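ParA (Salmonella enterica subsp. enterica serovar Newport str. SL317, PDB 3EZF) takes part in DNA partition as a probable P-loop ATPase with a winged helix-turn-helix DNA-binding region and, in its ADP-linked role, regulates transcription. Local coordinates at residues K319-K323 against R324-T328; H330-A333 against R334-Y337; L291-L294 against P295-L298. All coordinates share one frame; numbering follows the deposited sequence.

How the contacts relate
Along the chain, contact 3 comes first, at the turn between helices 281-291 and 294-303. Strand 312-317, an outermost strand of the six-stranded parallel sheet, follows, and then come contact 1 and contact 2 in turn. These last two share helix 324-337: contact 1 is the loop and first turn, contact 2 the later turns, their centres about 13 Å apart, and Met320 of contact 1 packs on His330 of contact 2. Contact 3 lies about 18 Å from contact 2 and 27 Å from contact 1, centre to centre. Tyr337 of contact 2 touches Leu291 of contact 3, joining the ends of helices 324-337 and 281-291. Both contacts 2 and 3 also meet the second subunit, whereas contact 1 sits at the surface.

Contact 1. Residues K319-K323 against R324-T328; sequences KMTGK and RDHET
The side chain of His326 reaches back over the loop that leads into its own helix, and it lies side by side with Thr321, both side chains pointing the same way. Its CB comes first, 3.6 Å from the carbonyl O of Lys323. Next is CG, with Thr321 OG1 4.1 Å away and the CB of Lys323 at much the same distance, oblique to the ring. At ND1 the ring donates a weak, bent hydrogen bond to Thr321 OG1 (3.3 Å), which sits at the ring edge near its plane. The threonine hydroxyl is turned between its backbone N and carbonyl carbon (chi1 38°), which puts it at the ND1 edge. This is a strand-to-helix connection of the parallel sheet, consistent with a P-loop NTPase fold: 319-323 leaves strand 312-317 and enters helix 324-337. Glu327 N bonds Lys323 O where the chain enters the helix, and Thr328 OG1 bonds Arg324 O from well above the carbonyl plane. Met320 meets the backbone of the same turn, its CG 3.4 Å from His326 O. The methyl CE ends 4.0 Å from Glu327 CG, the sulfur chain crossing the acidic one at a slant.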
loop_
_atom_site.group_PDB
_atom_site.type_symbol
_atom_site.label_atom_id
_atom_site.label_comp_id
_atom_site.label_asym_id
_atom_site.label_seq_id
_atom_site.Cartn_x
_atom_site.Cartn_y
_atom_site.Cartn_z
ATOM N N LYS A 319 -17.672 3.121 3.356
ATOM C CA LYS A 319 -18.409 3.131 2.095
ATOM C C LYS A 319 -19.306 1.914 1.955
ATOM O O LYS A 319 -19.809 1.635 0.869
ATOM C CB LYS A 319 -17.460 3.214 0.892
ATOM C CG LYS A 319 -17.807 4.331 -0.108
ATOM C CD LYS A 319 -19.256 4.276 -0.581
ATOM C CE LYS A 319 -19.641 5.538 -1.348
ATOM N NZ LYS A 319 -18.741 5.807 -2.501
ATOM N N MET A 320 -19.496 1.189 3.053
ATOM C CA MET A 320 -20.359 0.015 3.053
ATOM C C MET A 320 -21.534 0.295 2.119
ATOM O O MET A 320 -22.255 1.278 2.296
ATOM C CB MET A 320 -20.885 -0.251 4.465
ATOM C CG MET A 320 -22.013 -1.266 4.528
ATOM S SD MET A 320 -23.014 -1.038 5.998
ATOM C CE MET A 320 -24.676 -1.514 5.413
ATOM N N THR A 321 -21.717 -0.565 1.124
ATOM C CA THR A 321 -22.797 -0.387 0.163
ATOM C C THR A 321 -24.030 -1.234 0.463
ATOM O O THR A 321 -24.116 -1.891 1.507
ATOM C CB THR A 321 -22.312 -0.706 -1.254
ATOM O OG1 THR A 321 -21.415 -1.821 -1.205
ATOM C CG2 THR A 321 -21.604 0.491 -1.859
ATOM N N GLY A 322 -24.988 -1.201 -0.460
ATOM C CA GLY A 322 -26.210 -1.963 -0.287
ATOM C C GLY A 322 -26.065 -3.395 -0.763
ATOM O O GLY A 322 -27.013 -3.962 -1.305
ATOM N N LYS A 323 -24.883 -3.979 -0.572
ATOM C CA LYS A 323 -24.643 -5.357 -0.990
ATOM C C LYS A 323 -24.655 -6.332 0.173
ATOM O O LYS A 323 -24.032 -6.080 1.204
ATOM C CB LYS A 323 -23.311 -5.481 -1.726
ATOM C CG LYS A 323 -23.451 -5.432 -3.228
ATOM C CD LYS A 323 -23.869 -4.047 -3.725
ATOM C CE LYS A 323 -22.773 -3.013 -3.493
ATOM N NZ LYS A 323 -23.098 -1.688 -4.077
ATOM N N ARG A 324 -25.373 -7.440 -0.009
ATOM C CA ARG A 324 -25.485 -8.484 1.008
ATOM C C ARG A 324 -24.204 -8.612 1.823
ATOM O O ARG A 324 -24.125 -8.113 2.942
ATOM C CB ARG A 324 -25.806 -9.834 0.352
ATOM C CG ARG A 324 -27.208 -10.343 0.635
ATOM C CD ARG A 324 -27.450 -10.451 2.133
ATOM N NE ARG A 324 -28.850 -10.736 2.431
ATOM C CZ ARG A 324 -29.348 -10.864 3.656
ATOM N NH1 ARG A 324 -28.562 -10.730 4.715
ATOM N NH2 ARG A 324 -30.636 -11.126 3.820
ATOM N N ASP A 325 -23.205 -9.277 1.253
ATOM C CA ASP A 325 -21.930 -9.472 1.930
ATOM C C ASP A 325 -21.396 -8.219 2.619
ATOM O O ASP A 325 -21.077 -8.262 3.806
ATOM C CB ASP A 325 -20.894 -10.007 0.942
ATOM C CG ASP A 325 -21.145 -11.453 0.572
ATOM O OD1 ASP A 325 -21.328 -11.744 -0.631
ATOM O OD2 ASP A 325 -21.163 -12.300 1.491
ATOM N N HIS A 326 -21.306 -7.108 1.887
ATOM C CA HIS A 326 -20.802 -5.855 2.457
ATOM C C HIS A 326 -21.698 -5.327 3.586
ATOM O O HIS A 326 -21.237 -4.600 4.467
ATOM C CB HIS A 326 -20.634 -4.799 1.355
ATOM C CG HIS A 326 -19.665 -5.197 0.279
ATOM N ND1 HIS A 326 -19.262 -4.335 -0.717
ATOM C CD2 HIS A 326 -19.035 -6.373 0.032
ATOM C CE1 HIS A 326 -18.431 -4.959 -1.532
ATOM N NE2 HIS A 326 -18.275 -6.199 -1.098
ATOM N N GLU A 327 -22.975 -5.702 3.552
ATOM C CA GLU A 327 -23.946 -5.315 4.577
ATOM C C GLU A 327 -23.954 -6.431 5.633
ATOM O O GLU A 327 -24.453 -6.256 6.748
ATOM C CB GLU A 327 -25.337 -5.156 3.943
ATOM C CG GLU A 327 -26.499 -5.007 4.924
ATOM C CD GLU A 327 -27.847 -4.799 4.223
ATOM O OE1 GLU A 327 -28.904 -4.973 4.876
ATOM O OE2 GLU A 327 -27.851 -4.452 3.017
ATOM N N THR A 328 -23.374 -7.572 5.260
ATOM C CA THR A 328 -23.276 -8.755 6.121
ATOM C C THR A 328 -22.065 -8.662 7.035
ATOM O O THR A 328 -22.111 -9.085 8.193
ATOM C CB THR A 328 -23.149 -10.060 5.282
ATOM O OG1 THR A 328 -24.384 -10.314 4.599
ATOM C CG2 THR A 328 -22.800 -11.251 6.176
#

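Contact 2. Residues H330-A333 against R334-Y337; sequences HSLA and REVY
Tyr337 lays the edge of its ring against the turn before it, with CD1 3.2 Å from the carbonyl O of Ala333, close to the ring plane. The same edge atom, CD1, also touches the alanine methyl, 4.3 Å from Ala333 CB. With CG anti to the carbonyl carbon (chi1 -57°), the ring leans back toward the preceding turn while it points out from the helix. The same Ala333 O accepts the backbone N of Tyr337 at 3.3 Å, nearly in line with the C=O bond, and the CG2 of Val336 comes up to it as well. The phenol hydroxyl leaves the helix and hydrogen-bonds Thr277 OG1 at the end of strand 272-277.

The helix is kinked where His330 N and Ala333 N lack the bond to the turn before; Arg334 N, next along, bonds His330 O weakly at 3.4 Å. Glu335 folds back through a bend at chi2 toward Ser331 and Leu332, but its carboxylate is modelled too close to their backbone for the detail to be trusted.

Ala333 and His330 touch Met317 of strand 312-317, while Leu332, Val336 and Tyr337 cover helix 281-291 at Phe284, Leu288, Thr287 and Leu291. Ile13 and Leu20 of the second subunit pack on Tyr337 and Leu332, and Glu335 O takes a weak hydrogen bond from Arg16 of that subunit. A helix that follows an outer strand of a parallel sheet and packs back on it is consistent with the alpha/beta layering of P-loop NTPases.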
loop_
_atom_site.group_PDB
_atom_site.type_symbol
_atom_site.label_atom_id
_atom_site.label_comp_id
_atom_site.label_asym_id
_atom_site.label_seq_id
_atom_site.Cartn_x
_atom_site.Cartn_y
_atom_site.Cartn_z
ATOM N N HIS A 330 -21.036 -6.014 7.888
ATOM C CA HIS A 330 -21.394 -4.834 8.665
ATOM C C HIS A 330 -22.063 -5.284 9.962
ATOM O O HIS A 330 -21.793 -4.743 11.038
ATOM C CB HIS A 330 -22.370 -3.955 7.884
ATOM C CG HIS A 330 -22.835 -2.754 8.641
ATOM N ND1 HIS A 330 -24.037 -2.132 8.391
ATOM C CD2 HIS A 330 -22.244 -2.040 9.634
ATOM C CE1 HIS A 330 -24.171 -1.088 9.194
ATOM N NE2 HIS A 330 -23.095 -1.014 9.955
ATOM N N SER A 331 -22.946 -6.274 9.837
ATOM C CA SER A 331 -23.671 -6.833 10.971
ATOM C C SER A 331 -22.673 -7.525 11.884
ATOM O O SER A 331 -22.850 -7.558 13.094
ATOM C CB SER A 331 -24.723 -7.834 10.479
ATOM O OG SER A 331 -25.413 -8.435 11.560
ATOM N N LEU A 332 -21.617 -8.070 11.286
ATOM C CA LEU A 332 -20.562 -8.752 12.032
ATOM C C LEU A 332 -19.631 -7.729 12.689
ATOM O O LEU A 332 -18.879 -8.057 13.607
ATOM C CB LEU A 332 -19.760 -9.658 11.093
ATOM C CG LEU A 332 -20.567 -10.726 10.358
ATOM C CD1 LEU A 332 -19.663 -11.512 9.432
ATOM C CD2 LEU A 332 -21.224 -11.641 11.375
ATOM N N ALA A 333 -19.690 -6.488 12.206
ATOM C CA ALA A 333 -18.871 -5.403 12.740
ATOM C C ALA A 333 -19.365 -5.041 14.136
ATOM O O ALA A 333 -18.584 -4.985 15.092
ATOM C CB ALA A 333 -18.950 -4.184 11.824
ATOM N N ARG A 334 -20.668 -4.790 14.242
ATOM C CA ARG A 334 -21.272 -4.447 15.519
ATOM C C ARG A 334 -20.864 -5.468 16.577
ATOM O O ARG A 334 -20.729 -5.130 17.749
ATOM C CB ARG A 334 -22.796 -4.389 15.375
ATOM C CG ARG A 334 -23.328 -3.017 14.955
ATOM C CD ARG A 334 -23.789 -2.220 16.178
ATOM N NE ARG A 334 -24.108 -0.821 15.886
ATOM C CZ ARG A 334 -24.950 -0.415 14.940
ATOM N NH1 ARG A 334 -25.570 -1.301 14.167
ATOM N NH2 ARG A 334 -25.185 0.880 14.778
ATOM N N GLU A 335 -20.660 -6.713 16.153
ATOM C CA GLU A 335 -20.243 -7.783 17.060
ATOM C C GLU A 335 -18.983 -7.398 17.824
ATOM O O GLU A 335 -19.044 -6.954 18.969
ATOM C CB GLU A 335 -19.947 -9.058 16.280
ATOM C CG GLU A 335 -21.149 -9.924 15.993
ATOM C CD GLU A 335 -22.136 -9.277 15.053
ATOM O OE1 GLU A 335 -22.648 -8.190 15.396
ATOM O OE2 GLU A 335 -22.402 -9.861 13.976
ATOM N N VAL A 336 -17.842 -7.584 17.166
ATOM C CA VAL A 336 -16.539 -7.273 17.737
ATOM C C VAL A 336 -16.506 -5.934 18.477
ATOM O O VAL A 336 -16.401 -5.889 19.709
ATOM C CB VAL A 336 -15.448 -7.279 16.630
ATOM C CG1 VAL A 336 -15.179 -8.699 16.180
ATOM C CG2 VAL A 336 -15.901 -6.452 15.443
ATOM N N TYR A 337 -16.608 -4.849 17.718
ATOM C CA TYR A 337 -16.579 -3.510 18.280
ATOM C C TYR A 337 -17.642 -3.286 19.352
ATOM O O TYR A 337 -17.574 -2.318 20.106
ATOM C CB TYR A 337 -16.754 -2.484 17.163
ATOM C CG TYR A 337 -15.728 -2.608 16.071
ATOM C CD1 TYR A 337 -16.064 -3.112 14.821
ATOM C CD2 TYR A 337 -14.415 -2.228 16.295
ATOM C CE1 TYR A 337 -15.111 -3.229 13.821
ATOM C CE2 TYR A 337 -13.457 -2.341 15.306
ATOM C CZ TYR A 337 -13.805 -2.843 14.073
ATOM O OH TYR A 337 -12.832 -2.947 13.110
#

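Contact 3. Residues L291-L294 against P295-L298; sequences LTRL and PEML
Arg293 and Glu296 close a salt bridge over the start of a helix: NE of the arginine gives its N-H to Glu296 OE2 at 3.2 Å. The bond is bent, with the oxygen met on its syn side but 33° out of the carboxylate plane. Guanidinium and carboxylate stand almost at right angles, 82° between their planes, so a single N-H makes the bridge where a flat two-pronged pair would use two. Glu296 gets there by holding its chain straight beyond CG, whereas Arg293 bends at chi2 (104°) to bring NE round. The other end of the guanidinium has its own acid, NH1 forming a salt bridge with Asp211 of the second subunit, and Phe214 of that subunit packs against both Arg293 and Met297.

The backbone below the pair is a type I beta turn over residues 291-294, with Leu294 N bonded to Leu291 O, and this turn carries the chain from helix 281-291 into helix 294-303 of the AAA family region. Pro295 stands in the first turn of the second helix, where its lack of an N-H costs no helical bond; its CD lies 3.4 Å from Leu294 CB and 3.9 Å from the O of Leu291. Leu298 N then bonds Leu294 O at 2.7 Å, almost straight. Met297 CG rests 3.3 Å from Arg293 O, the acceptor of a weak bond from Met297 N.

Further out, Leu291 and Leu294 reach strand 272-277, at Thr275 and Leu273. On the partner side Val10 of the second subunit packs on Leu294, and Ser18 of that subunit on Thr292.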
loop_
_atom_site.group_PDB
_atom_site.type_symbol
_atom_site.label_atom_id
_atom_site.label_comp_id
_atom_site.label_asym_id
_atom_site.label_seq_id
_atom_site.Cartn_x
_atom_site.Cartn_y
_atom_site.Cartn_z
ATOM N N LEU A 291 -6.988 -6.814 14.204
ATOM C CA LEU A 291 -7.488 -6.464 15.523
ATOM C C LEU A 291 -7.025 -7.493 16.548
ATOM O O LEU A 291 -6.461 -7.152 17.587
ATOM C CB LEU A 291 -9.023 -6.395 15.511
ATOM C CG LEU A 291 -9.700 -5.278 14.713
ATOM C CD1 LEU A 291 -11.214 -5.391 14.830
ATOM C CD2 LEU A 291 -9.229 -3.937 15.230
ATOM N N THR A 292 -7.258 -8.762 16.239
ATOM C CA THR A 292 -6.895 -9.833 17.144
ATOM C C THR A 292 -5.404 -9.866 17.450
ATOM O O THR A 292 -4.921 -10.759 18.135
ATOM C CB THR A 292 -7.341 -11.177 16.578
ATOM O OG1 THR A 292 -6.833 -12.230 17.400
ATOM C CG2 THR A 292 -6.835 -11.351 15.171
ATOM N N ARG A 293 -4.674 -8.861 16.991
ATOM C CA ARG A 293 -3.243 -8.836 17.227
ATOM C C ARG A 293 -2.762 -7.675 18.094
ATOM O O ARG A 293 -1.568 -7.589 18.412
ATOM C CB ARG A 293 -2.519 -8.800 15.889
ATOM C CG ARG A 293 -1.192 -9.502 15.915
ATOM C CD ARG A 293 -1.247 -10.862 15.219
ATOM N NE ARG A 293 -0.013 -11.601 15.459
ATOM C CZ ARG A 293 0.434 -12.594 14.702
ATOM N NH1 ARG A 293 -0.252 -12.986 13.640
ATOM N NH2 ARG A 293 1.586 -13.180 14.996
ATOM N N LEU A 294 -3.675 -6.787 18.484
ATOM C CA LEU A 294 -3.301 -5.627 19.300
ATOM C C LEU A 294 -2.816 -5.977 20.709
ATOM O O LEU A 294 -1.875 -5.369 21.217
ATOM C CB LEU A 294 -4.463 -4.628 19.392
ATOM C CG LEU A 294 -4.890 -3.952 18.085
ATOM C CD1 LEU A 294 -5.984 -2.965 18.362
ATOM C CD2 LEU A 294 -3.728 -3.250 17.458
ATOM N N PRO A 295 -3.466 -6.943 21.368
ATOM C CA PRO A 295 -3.032 -7.312 22.716
ATOM C C PRO A 295 -1.536 -7.562 22.778
ATOM O O PRO A 295 -0.848 -7.048 23.649
ATOM C CB PRO A 295 -3.846 -8.564 22.998
ATOM C CG PRO A 295 -5.148 -8.219 22.359
ATOM C CD PRO A 295 -4.715 -7.643 21.015
ATOM N N GLU A 296 -1.029 -8.350 21.841
ATOM C CA GLU A 296 0.393 -8.645 21.812
ATOM C C GLU A 296 1.197 -7.348 21.656
ATOM O O GLU A 296 2.175 -7.123 22.375
ATOM C CB GLU A 296 0.684 -9.619 20.669
ATOM C CG GLU A 296 -0.137 -10.910 20.762
ATOM C CD GLU A 296 -0.025 -11.807 19.524
ATOM O OE1 GLU A 296 -0.646 -12.898 19.511
ATOM O OE2 GLU A 296 0.683 -11.421 18.566
ATOM N N MET A 297 0.771 -6.489 20.734
ATOM C CA MET A 297 1.454 -5.221 20.499
ATOM C C MET A 297 1.504 -4.450 21.806
ATOM O O MET A 297 2.576 -4.037 22.259
ATOM C CB MET A 297 0.704 -4.384 19.459
ATOM C CG MET A 297 0.532 -5.033 18.106
ATOM S SD MET A 297 2.034 -4.949 17.141
ATOM C CE MET A 297 2.498 -6.690 17.003
ATOM N N LEU A 298 0.333 -4.255 22.407
ATOM C CA LEU A 298 0.231 -3.522 23.665
ATOM C C LEU A 298 1.036 -4.179 24.776
ATOM O O LEU A 298 1.379 -3.535 25.762
ATOM C CB LEU A 298 -1.230 -3.394 24.099
ATOM C CG LEU A 298 -2.116 -2.431 23.303
ATOM C CD1 LEU A 298 -3.554 -2.547 23.773
ATOM C CD2 LEU A 298 -1.626 -1.012 23.495
#